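Local coordinates for glutathione S-transferase (Cupriavidus metallidurans, PDB 4MK3), which probably catalyses the conjugation of glutathione to electrophilic substrates, and here holds glutathione sulfinic acid in its pocket, at residues K167-G172 with E210-R215; K24-Q29 with E49-N54; A155-M160 with C184-L189; L41-I46 with S99-Q104. One frame throughout, in Å; residues are numbered along the deposited sequence. Where two conformers were deposited one is given.

How the contacts relate
From the N terminus, contact 2 comes first: residues 24-29 and 49-54 pair as parallel strands and close the loop that holds helix 32-44. The end of that helix, 41-46, then reaches on to 99-104 in contact 4, so contacts 2 and 4 cross, and the N-terminal domain is tied to the chain leading into the helical domain. Contacts 3 and 1 follow and cross in turn: 155-160 packs on 184-189, while the loop 167-172 in between meets 210-215, and both join helical-domain elements. The two pairs lie in series, yet contacts 1 and 4 touch through the salt bridge between Arg215 NE and Glu43 OE2, 2.9 Å long.

Contact 1 (K167-G172 with E210-R215); sequences KTWCTG and EKIEKR
The side chain of Lys211 runs out from the helix with CG anti to the backbone N (chi1 180°) and bends at chi3 (63°), while Trp169, with CG beside its own N (chi1 -65°), places one face of its indole against the lysine chain. The contact lies in the all-helical C-terminal domain of the glutathione transferase fold, where the loop after helix 143-164 meets the end of helix 203-212. A long, flexible lysine suits this place because it serves in two ways. Its CE lies over one face of the six-membered ring, 3.6 Å from Trp169 CH2, and its ammonium completes a cation-pi contact, NZ standing 3.9 Å from the centroid of that ring. The same Lys211 NZ donates to Thr168 O at 2.9 Å, approaching from above the carbonyl plane and not along a lone pair. Thr168 also brings its methyl CG2 to 3.3 Å from Lys211 NZ.

The loop is shaped by a type I turn from Trp169 to Gly172, closed by backbone bonds in both directions between those two residues, and it is fastened to helix 177-192 where Asp179 OD1 accepts a hydrogen bond from Cys170 N. Trp169 also meets Tyr175 edge-to-face. Arg215, just before the next helix, approaches obliquely with NH1 4.2 Å from Trp169 CZ2, although its main partner is Glu43, and it makes a cation-pi contact with Tyr175. Branched and apolar, Ile212 meets the indole obliquely, its CG1 4.2 Å from Trp169 CZ3.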
# COMPACT_ATOMS: atom_id res chain seq x y z
N LYS A 167 -7.92 -8.39 23.80
CA LYS A 167 -8.81 -7.25 23.58
C LYS A 167 -10.07 -7.63 22.81
O LYS A 167 -10.10 -8.60 22.08
CB LYS A 167 -8.06 -6.14 22.82
CG LYS A 167 -6.98 -5.44 23.61
CD LYS A 167 -6.20 -4.45 22.73
CE LYS A 167 -5.22 -5.16 21.79
NZ LYS A 167 -4.38 -4.18 21.00
N THR A 168 -11.11 -6.82 22.97
CA THR A 168 -12.37 -6.97 22.25
C THR A 168 -12.23 -6.73 20.77
O THR A 168 -12.68 -7.55 19.95
CB THR A 168 -13.43 -6.03 22.88
OG1 THR A 168 -13.66 -6.43 24.24
CG2 THR A 168 -14.75 -6.05 22.10
N TRP A 169 -11.58 -5.62 20.43
CA TRP A 169 -11.26 -5.27 19.06
C TRP A 169 -9.77 -4.96 18.96
O TRP A 169 -9.07 -4.87 19.96
CB TRP A 169 -12.08 -4.06 18.60
CG TRP A 169 -13.57 -4.26 18.52
CD1 TRP A 169 -14.52 -3.68 19.30
CD2 TRP A 169 -14.28 -5.07 17.57
NE1 TRP A 169 -15.77 -4.07 18.91
CE2 TRP A 169 -15.65 -4.91 17.84
CE3 TRP A 169 -13.89 -5.90 16.52
CZ2 TRP A 169 -16.65 -5.55 17.08
CZ3 TRP A 169 -14.88 -6.54 15.76
CH2 TRP A 169 -16.24 -6.36 16.06
N CYS A 170 -9.28 -4.81 17.75
CA CYS A 170 -7.85 -4.66 17.53
C CYS A 170 -7.21 -3.57 18.38
O CYS A 170 -6.09 -3.76 18.88
CB CYS A 170 -7.54 -4.38 16.07
SG CYS A 170 -7.69 -5.83 15.00
N THR A 171 -7.89 -2.44 18.53
CA THR A 171 -7.37 -1.33 19.32
C THR A 171 -8.03 -1.17 20.68
O THR A 171 -7.82 -0.16 21.34
CB THR A 171 -7.43 0.01 18.57
OG1 THR A 171 -8.80 0.40 18.37
CG2 THR A 171 -6.71 -0.12 17.23
N GLY A 172 -8.81 -2.15 21.11
CA GLY A 172 -9.41 -2.13 22.43
C GLY A 172 -10.93 -2.13 22.43
O GLY A 172 -11.56 -3.09 22.00
N GLU A 210 -15.53 -14.75 14.27
CA GLU A 210 -16.90 -15.19 14.51
C GLU A 210 -17.80 -14.00 14.82
O GLU A 210 -18.97 -13.96 14.41
CB GLU A 210 -16.93 -16.20 15.66
CG GLU A 210 -16.39 -17.57 15.26
CD GLU A 210 -16.63 -18.62 16.32
OE1 GLU A 210 -16.24 -19.79 16.09
OE2 GLU A 210 -17.22 -18.29 17.37
N LYS A 211 -17.26 -13.02 15.52
CA LYS A 211 -18.01 -11.82 15.84
C LYS A 211 -18.15 -10.90 14.63
O LYS A 211 -19.24 -10.42 14.30
CB LYS A 211 -17.29 -11.08 16.97
CG LYS A 211 -17.96 -9.82 17.39
CD LYS A 211 -17.37 -9.32 18.70
CE LYS A 211 -15.90 -8.98 18.57
NZ LYS A 211 -15.49 -8.19 19.76
N ILE A 212 -17.05 -10.63 13.94
CA ILE A 212 -17.09 -9.63 12.90
C ILE A 212 -17.98 -10.10 11.75
O ILE A 212 -18.64 -9.28 11.09
CB ILE A 212 -15.68 -9.22 12.45
CG1 ILE A 212 -15.73 -7.79 11.86
CG2 ILE A 212 -15.11 -10.24 11.49
CD1 ILE A 212 -14.36 -7.27 11.54
N GLU A 213 -18.04 -11.41 11.51
CA GLU A 213 -18.80 -11.91 10.36
C GLU A 213 -20.31 -11.84 10.61
O GLU A 213 -21.09 -12.07 9.69
CB GLU A 213 -18.37 -13.33 10.00
CG GLU A 213 -18.84 -14.37 10.98
CD GLU A 213 -18.19 -15.72 10.76
OE1 GLU A 213 -17.29 -15.84 9.89
OE2 GLU A 213 -18.59 -16.66 11.46
N LYS A 214 -20.71 -11.52 11.83
CA LYS A 214 -22.11 -11.27 12.13
C LYS A 214 -22.55 -9.84 11.85
O LYS A 214 -23.74 -9.53 11.91
CB LYS A 214 -22.39 -11.60 13.59
CG LYS A 214 -22.35 -13.07 13.89
CD LYS A 214 -22.48 -13.30 15.39
CE LYS A 214 -22.41 -14.76 15.75
NZ LYS A 214 -22.56 -14.94 17.21
N ARG A 215 -21.59 -8.96 11.54
CA ARG A 215 -21.95 -7.59 11.20
C ARG A 215 -22.60 -7.57 9.82
O ARG A 215 -22.19 -8.29 8.92
CB ARG A 215 -20.72 -6.68 11.20
CG ARG A 215 -20.11 -6.51 12.61
CD ARG A 215 -18.99 -5.50 12.60
NE ARG A 215 -19.47 -4.13 12.47
CZ ARG A 215 -19.77 -3.33 13.48
NH1 ARG A 215 -19.66 -3.77 14.74
NH2 ARG A 215 -20.18 -2.09 13.25

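Contact 2 (K24-Q29 with E49-N54); sequences KLYASQ and EMIEEN
Glu49 O accepts a hydrogen bond from the amide N of Leu25 at 2.8 Å, almost straight (174° at the hydrogen). This starts a parallel ladder between the first and last elements of a beta-alpha-beta unit. Leu25 straddles Met50, since its O takes a bond from Ile51 N, also at 2.8 Å; Ala27 likewise straddles Glu52, its N bonding to Ile51 O and its O receiving Glu53 N.

On one face Ile51 lies alongside Tyr26, pointing the same way, and its CD1 makes a CH-pi contact over one face of the Tyr26 ring, 4.1 Å from the centroid. The same methyl meets Lys24 CD at 3.6 Å, for the unbranched CG1-CD1 arm of Ile51 is long enough to touch both ring and lysine. Lys24 NZ and Glu49 OE1 form only a long salt bridge at 4.0 Å. On the other face Met50, bent at chi2 (70°), lays its CE 3.7 Å from the CB of Ala27, whose small size leaves room for the methionine. Past the end of strand 24-27, Gln29 NE2 donates to Glu52 OE1 at 3.0 Å, using that oxygen's anti lone pair, the oxygen lying in the amide plane of Gln29.

Ser28 OG bonds to the N of Ser31, a residue of the pocket that holds glutathione sulfinic acid. Strand 49-52 is outermost in the chain's sheet; strand 24-27 also pairs with strand 73-75, and helix 32-44 packs against Leu25, Ala27 and Met50.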
# COMPACT_ATOMS: atom_id res chain seq x y z
N LYS A 24 -19.13 5.83 -8.20
CA LYS A 24 -19.02 4.49 -8.74
C LYS A 24 -17.82 3.79 -8.16
O LYS A 24 -16.72 4.35 -8.12
CB LYS A 24 -18.87 4.52 -10.27
CG LYS A 24 -20.08 5.05 -11.00
CD LYS A 24 -19.76 5.22 -12.48
CE LYS A 24 -20.97 5.75 -13.24
NZ LYS A 24 -21.43 7.05 -12.71
N LEU A 25 -18.01 2.56 -7.70
CA LEU A 25 -16.90 1.75 -7.24
C LEU A 25 -16.66 0.61 -8.22
O LEU A 25 -17.51 -0.26 -8.41
CB LEU A 25 -17.15 1.16 -5.85
CG LEU A 25 -15.96 0.40 -5.26
CD1 LEU A 25 -14.88 1.33 -4.81
CD2 LEU A 25 -16.43 -0.52 -4.10
N TYR A 26 -15.49 0.66 -8.84
CA TYR A 26 -15.00 -0.40 -9.68
C TYR A 26 -14.32 -1.41 -8.79
O TYR A 26 -13.40 -1.10 -8.04
CB TYR A 26 -14.04 0.14 -10.76
CG TYR A 26 -14.75 0.88 -11.85
CD1 TYR A 26 -15.09 2.21 -11.68
CD2 TYR A 26 -15.13 0.23 -13.01
CE1 TYR A 26 -15.76 2.89 -12.67
CE2 TYR A 26 -15.81 0.90 -14.00
CZ TYR A 26 -16.13 2.22 -13.83
OH TYR A 26 -16.80 2.83 -14.87
N ALA A 27 -14.82 -2.64 -8.85
CA ALA A 27 -14.46 -3.63 -7.86
C ALA A 27 -14.82 -5.00 -8.37
O ALA A 27 -15.28 -5.14 -9.47
CB ALA A 27 -15.18 -3.34 -6.57
N SER A 28 -14.60 -6.01 -7.55
CA SER A 28 -15.12 -7.33 -7.84
C SER A 28 -15.67 -7.86 -6.53
O SER A 28 -15.36 -7.32 -5.46
CB SER A 28 -14.04 -8.25 -8.39
OG SER A 28 -13.14 -8.60 -7.35
N GLN A 29 -16.49 -8.89 -6.62
CA GLN A 29 -17.13 -9.45 -5.44
C GLN A 29 -16.18 -10.33 -4.64
O GLN A 29 -16.48 -10.70 -3.50
CB GLN A 29 -18.37 -10.25 -5.83
CG GLN A 29 -19.48 -9.43 -6.51
CD GLN A 29 -20.33 -8.62 -5.53
OE1 GLN A 29 -20.42 -8.95 -4.34
NE2 GLN A 29 -20.99 -7.58 -6.03
N GLU A 49 -22.68 3.21 -6.62
CA GLU A 49 -22.95 2.22 -7.64
C GLU A 49 -21.80 1.24 -7.69
O GLU A 49 -20.64 1.65 -7.77
CB GLU A 49 -23.09 2.89 -9.01
CG GLU A 49 -23.35 1.93 -10.15
CD GLU A 49 -23.48 2.63 -11.49
OE1 GLU A 49 -23.55 3.89 -11.50
OE2 GLU A 49 -23.52 1.93 -12.52
N MET A 50 -22.11 -0.05 -7.61
CA MET A 50 -21.12 -1.10 -7.67
C MET A 50 -20.96 -1.52 -9.12
O MET A 50 -21.94 -1.84 -9.79
CB MET A 50 -21.61 -2.30 -6.85
CG MET A 50 -20.73 -3.55 -6.94
SD MET A 50 -19.14 -3.35 -6.13
CE MET A 50 -18.45 -5.01 -6.28
N ILE A 51 -19.73 -1.51 -9.62
CA ILE A 51 -19.47 -1.93 -11.00
C ILE A 51 -18.43 -3.05 -10.98
O ILE A 51 -17.26 -2.81 -10.66
CB ILE A 51 -18.96 -0.78 -11.89
CG1 ILE A 51 -19.97 0.38 -11.88
CG2 ILE A 51 -18.78 -1.27 -13.33
CD1 ILE A 51 -19.54 1.60 -12.66
N GLU A 52 -18.85 -4.28 -11.29
CA GLU A 52 -17.93 -5.40 -11.28
C GLU A 52 -17.04 -5.25 -12.49
O GLU A 52 -17.54 -5.05 -13.60
CB GLU A 52 -18.65 -6.76 -11.36
CG GLU A 52 -19.36 -7.18 -10.08
CD GLU A 52 -20.76 -6.63 -9.96
OE1 GLU A 52 -21.31 -6.61 -8.83
OE2 GLU A 52 -21.33 -6.24 -11.00
N GLU A 53 -15.73 -5.37 -12.28
CA GLU A 53 -14.74 -5.21 -13.34
C GLU A 53 -13.71 -6.33 -13.18
O GLU A 53 -13.14 -6.46 -12.10
CB GLU A 53 -14.08 -3.84 -13.17
CG GLU A 53 -13.03 -3.50 -14.21
CD GLU A 53 -13.59 -3.42 -15.63
OE1 GLU A 53 -14.81 -3.18 -15.82
OE2 GLU A 53 -12.80 -3.65 -16.56
N ASN A 54 -13.52 -7.14 -14.21
CA ASN A 54 -12.46 -8.16 -14.24
C ASN A 54 -11.14 -7.61 -14.76
O ASN A 54 -10.89 -7.56 -15.98
CB ASN A 54 -12.86 -9.37 -15.08
CG ASN A 54 -11.79 -10.45 -15.12
OD1 ASN A 54 -10.81 -10.39 -14.38
ND2 ASN A 54 -11.98 -11.43 -15.99

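Contact 3 (A155-M160 with C184-L189); sequences AALTAM and CALAYL
Leu157 and Leu186 meet through their CD2 methyls at 3.5 Å, the closest approach between 155-160 and 184-189, on two helices of the glutathione transferase C-terminal domain. Leu157 also reaches tip to tip toward Leu189: its CD2 lies 3.9 Å from Leu189 CD1, and its CD1 4.0 Å from the same methyl. The CD1 of Leu189 is thus set against both branches of one leucine. In Leu157, CG sits beside the backbone N (chi1 -69°), which carries the fork toward the other helix although its CB does not head there. Met160, one turn further on, sends a long chain across, and its SD comes to 4.4 Å from Leu186 CD2.

The axes of the short segments stay 12.3 Å apart at their closest, at 135° between their N-to-C directions. At that spacing leucine and methionine are long enough to bridge the gap, with alanine meeting the tip of a methionine, and the contact is wholly made of van der Waals packing. Other elements of the helical bundle complete the setting. Trp198 of helix 198-201 packs on Leu157, Leu186 and Leu189 alike, while Leu118 and Leu122 of helix 106-134 back Met160. On the second subunit, Pro67 packs against Ala155 and Ala159, and Leu68 against Ala156; these alanines, small enough to let another chain come close, mark helix 143-164 as part of the dimer interface. Within the contact itself, Ala185 likewise offers just a methyl to the extended methionine, its CB lying 4.3 Å from Met160 CE.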
# COMPACT_ATOMS: atom_id res chain seq x y z
N ALA A 155 3.68 -15.24 9.40
CA ALA A 155 4.20 -14.24 10.32
C ALA A 155 3.18 -13.15 10.59
O ALA A 155 3.03 -12.68 11.74
CB ALA A 155 5.50 -13.64 9.75
N ALA A 156 2.46 -12.74 9.56
CA ALA A 156 1.44 -11.71 9.74
C ALA A 156 0.32 -12.21 10.64
O ALA A 156 -0.19 -11.45 11.46
CB ALA A 156 0.89 -11.27 8.40
N LEU A 157 -0.08 -13.46 10.46
CA LEU A 157 -1.10 -14.06 11.32
C LEU A 157 -0.66 -14.07 12.77
O LEU A 157 -1.43 -13.73 13.65
CB LEU A 157 -1.48 -15.46 10.87
CG LEU A 157 -2.25 -15.53 9.56
CD1 LEU A 157 -2.16 -16.93 9.00
CD2 LEU A 157 -3.69 -15.08 9.79
N THR A 158 0.58 -14.48 13.02
CA THR A 158 1.09 -14.49 14.39
C THR A 158 1.08 -13.08 14.96
O THR A 158 0.71 -12.88 16.11
CB THR A 158 2.49 -15.02 14.40
OG1 THR A 158 2.46 -16.40 14.00
CG2 THR A 158 3.10 -14.95 15.80
N ALA A 159 1.48 -12.10 14.16
CA ALA A 159 1.48 -10.72 14.64
C ALA A 159 0.06 -10.23 14.92
O ALA A 159 -0.17 -9.49 15.88
CB ALA A 159 2.17 -9.79 13.64
N MET A 160 -0.89 -10.61 14.08
CA MET A 160 -2.27 -10.20 14.32
C MET A 160 -2.74 -10.80 15.65
O MET A 160 -3.42 -10.12 16.43
CB MET A 160 -3.20 -10.67 13.22
CG MET A 160 -3.02 -9.95 11.89
SD MET A 160 -4.03 -10.74 10.63
CE MET A 160 -3.81 -9.63 9.25
N CYS A 184 -11.37 -8.79 6.69
CA CYS A 184 -11.31 -9.06 5.26
C CYS A 184 -10.16 -10.00 4.89
O CYS A 184 -10.32 -10.88 4.01
CB CYS A 184 -11.20 -7.75 4.47
SG CYS A 184 -12.77 -6.81 4.44
N ALA A 185 -9.03 -9.85 5.57
CA ALA A 185 -7.86 -10.68 5.34
C ALA A 185 -8.14 -12.12 5.78
O ALA A 185 -7.85 -13.06 5.04
CB ALA A 185 -6.62 -10.10 6.03
N LEU A 186 -8.67 -12.29 6.98
CA LEU A 186 -8.90 -13.63 7.48
C LEU A 186 -9.96 -14.36 6.66
O LEU A 186 -9.80 -15.53 6.33
CB LEU A 186 -9.30 -13.58 8.95
CG LEU A 186 -8.27 -13.05 9.93
CD1 LEU A 186 -8.87 -13.01 11.33
CD2 LEU A 186 -7.01 -13.93 9.88
N ALA A 187 -11.02 -13.64 6.28
CA ALA A 187 -12.05 -14.22 5.43
C ALA A 187 -11.50 -14.59 4.05
O ALA A 187 -11.94 -15.57 3.44
CB ALA A 187 -13.23 -13.24 5.29
N TYR A 188 -10.56 -13.80 3.55
CA TYR A 188 -9.93 -14.12 2.27
C TYR A 188 -9.15 -15.43 2.34
O TYR A 188 -9.22 -16.25 1.43
CB TYR A 188 -9.04 -13.00 1.77
CG TYR A 188 -8.51 -13.26 0.39
CD1 TYR A 188 -9.33 -13.15 -0.72
CD2 TYR A 188 -7.18 -13.59 0.18
CE1 TYR A 188 -8.84 -13.39 -2.00
CE2 TYR A 188 -6.69 -13.81 -1.08
CZ TYR A 188 -7.52 -13.70 -2.16
OH TYR A 188 -7.05 -13.95 -3.45
N LEU A 189 -8.42 -15.63 3.44
CA LEU A 189 -7.73 -16.90 3.64
C LEU A 189 -8.72 -18.05 3.72
O LEU A 189 -8.49 -19.09 3.11
CB LEU A 189 -6.86 -16.83 4.89
CG LEU A 189 -5.64 -15.91 4.86
CD1 LEU A 189 -4.87 -15.99 6.19
CD2 LEU A 189 -4.69 -16.19 3.69

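Contact 4 (L41-I46 with S99-Q104); sequences LAEKKI and SRLIPQ
Ser99 meets Glu43 first, and serine is small enough for its CB to rest 3.3 Å from Glu43 O. Its OG stands anti to the backbone N (chi1 177°), a position that sets it 3.7 Å from Glu43 CB. Backbone and side chain of Ser99 thus face different partners, for its carbonyl looks to Lys44. There Lys44 CD comes to 3.3 Å from Ser99 O, and Lys44 NZ makes a weak hydrogen bond to the same oxygen, also at 3.3 Å. Bent at chi2 (-67°) and again at chi3, the lysine curls over the loop to bring its ammonium among several acceptors: besides Ser99 O these are the carbonyls of Val98 and Ser96 and the carboxylate of Asp93, with which it forms a salt bridge. Long, flexible and charged, lysine is well fitted to such a cluster.

Helix 32-44 ends just here in a Schellman motif, in which Lys45 takes positive phi, Ile46 N bonds back to Leu41 O and Lys45 N to Ala42 O. The turn belongs to the thioredoxin-like N-terminal domain, and 99-104 lies on the connection to helix 106-134 of the helical domain.

Next along that connection, Arg100 sets its CA 3.7 Å from Lys44 NZ; its NE forms a long, weak ion pair with Asp93. Leu101 points toward the helix, with CD1 4.1 Å from Glu43 CB, and also packs on Tyr175. The carboxylate of Glu43 has other partners, Ser217 first and then Arg215, while Leu101 N and Ile102 N are both held by Asp93.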
# COMPACT_ATOMS: atom_id res chain seq x y z
N LEU A 41 -17.96 1.49 3.27
CA LEU A 41 -19.11 2.21 2.73
C LEU A 41 -20.43 1.78 3.36
O LEU A 41 -21.29 2.59 3.63
CB LEU A 41 -19.18 2.06 1.21
CG LEU A 41 -18.01 2.72 0.48
CD1 LEU A 41 -17.90 2.23 -0.94
CD2 LEU A 41 -18.18 4.23 0.48
N ALA A 42 -20.57 0.49 3.63
CA ALA A 42 -21.77 -0.01 4.28
C ALA A 42 -21.88 0.49 5.73
O ALA A 42 -22.94 0.93 6.16
CB ALA A 42 -21.78 -1.52 4.26
N GLU A 43 -20.77 0.42 6.46
CA GLU A 43 -20.78 0.88 7.85
C GLU A 43 -21.15 2.37 7.93
O GLU A 43 -21.86 2.78 8.85
CB GLU A 43 -19.41 0.67 8.51
CG GLU A 43 -18.96 -0.78 8.65
CD GLU A 43 -19.63 -1.55 9.76
OE1 GLU A 43 -20.42 -0.97 10.54
OE2 GLU A 43 -19.35 -2.77 9.87
N LYS A 44 -20.68 3.15 6.95
CA LYS A 44 -20.89 4.61 6.90
C LYS A 44 -22.25 4.99 6.29
O LYS A 44 -22.64 6.17 6.31
CB LYS A 44 -19.79 5.26 6.06
CG LYS A 44 -18.35 5.01 6.49
CD LYS A 44 -18.03 5.64 7.79
CE LYS A 44 -18.09 7.16 7.76
NZ LYS A 44 -17.64 7.63 9.08
N LYS A 45 -22.94 4.01 5.72
CA LYS A 45 -24.22 4.22 5.06
C LYS A 45 -24.09 5.20 3.89
O LYS A 45 -24.95 6.07 3.67
CB LYS A 45 -25.27 4.68 6.06
CG LYS A 45 -25.46 3.70 7.21
CD LYS A 45 -26.53 4.18 8.18
CE LYS A 45 -26.65 3.25 9.37
NZ LYS A 45 -27.05 1.87 8.96
N ILE A 46 -23.02 5.03 3.13
CA ILE A 46 -22.77 5.82 1.94
C ILE A 46 -23.23 5.07 0.70
O ILE A 46 -22.78 3.95 0.45
CB ILE A 46 -21.28 6.17 1.82
CG1 ILE A 46 -20.85 6.98 3.04
CG2 ILE A 46 -21.00 6.95 0.54
CD1 ILE A 46 -19.35 7.05 3.21
N SER A 99 -20.71 6.09 12.14
CA SER A 99 -19.74 5.02 12.32
C SER A 99 -18.33 5.44 11.94
O SER A 99 -17.75 4.94 10.98
CB SER A 99 -20.16 3.81 11.48
OG SER A 99 -19.21 2.76 11.58
N ARG A 100 -17.77 6.39 12.68
CA ARG A 100 -16.38 6.77 12.49
C ARG A 100 -15.44 5.58 12.68
O ARG A 100 -15.45 4.95 13.73
CB ARG A 100 -16.02 7.83 13.53
CG ARG A 100 -15.65 9.15 12.94
CD ARG A 100 -14.44 9.02 12.05
NE ARG A 100 -13.92 10.33 11.68
CZ ARG A 100 -13.00 10.99 12.36
NH1 ARG A 100 -12.60 12.18 11.95
NH2 ARG A 100 -12.47 10.46 13.46
N LEU A 101 -14.62 5.29 11.67
CA LEU A 101 -13.75 4.10 11.64
C LEU A 101 -12.27 4.39 11.77
O LEU A 101 -11.47 3.48 12.01
CB LEU A 101 -13.98 3.32 10.36
CG LEU A 101 -15.36 2.70 10.25
CD1 LEU A 101 -15.53 2.05 8.86
CD2 LEU A 101 -15.64 1.69 11.34
N ILE A 102 -11.87 5.64 11.62
CA ILE A 102 -10.48 6.03 11.80
C ILE A 102 -10.46 7.09 12.89
O ILE A 102 -11.08 8.16 12.74
CB ILE A 102 -9.82 6.54 10.52
CG1 ILE A 102 -9.97 5.52 9.38
CG2 ILE A 102 -8.34 6.82 10.77
CD1 ILE A 102 -9.46 6.02 8.04
N PRO A 103 -9.76 6.83 14.01
CA PRO A 103 -9.74 7.79 15.13
C PRO A 103 -9.13 9.14 14.80
O PRO A 103 -8.33 9.23 13.87
CB PRO A 103 -8.87 7.07 16.17
CG PRO A 103 -9.00 5.65 15.84
CD PRO A 103 -9.08 5.58 14.36
N GLN A 104 -9.49 10.15 15.59
CA GLN A 104 -8.95 11.50 15.48
C GLN A 104 -7.49 11.63 15.92
O GLN A 104 -6.72 12.35 15.30
CB GLN A 104 -9.77 12.47 16.35
CG GLN A 104 -11.23 12.60 15.96
CD GLN A 104 -11.45 13.34 14.65
OE1 GLN A 104 -12.54 13.27 14.08
NE2 GLN A 104 -10.44 14.06 14.16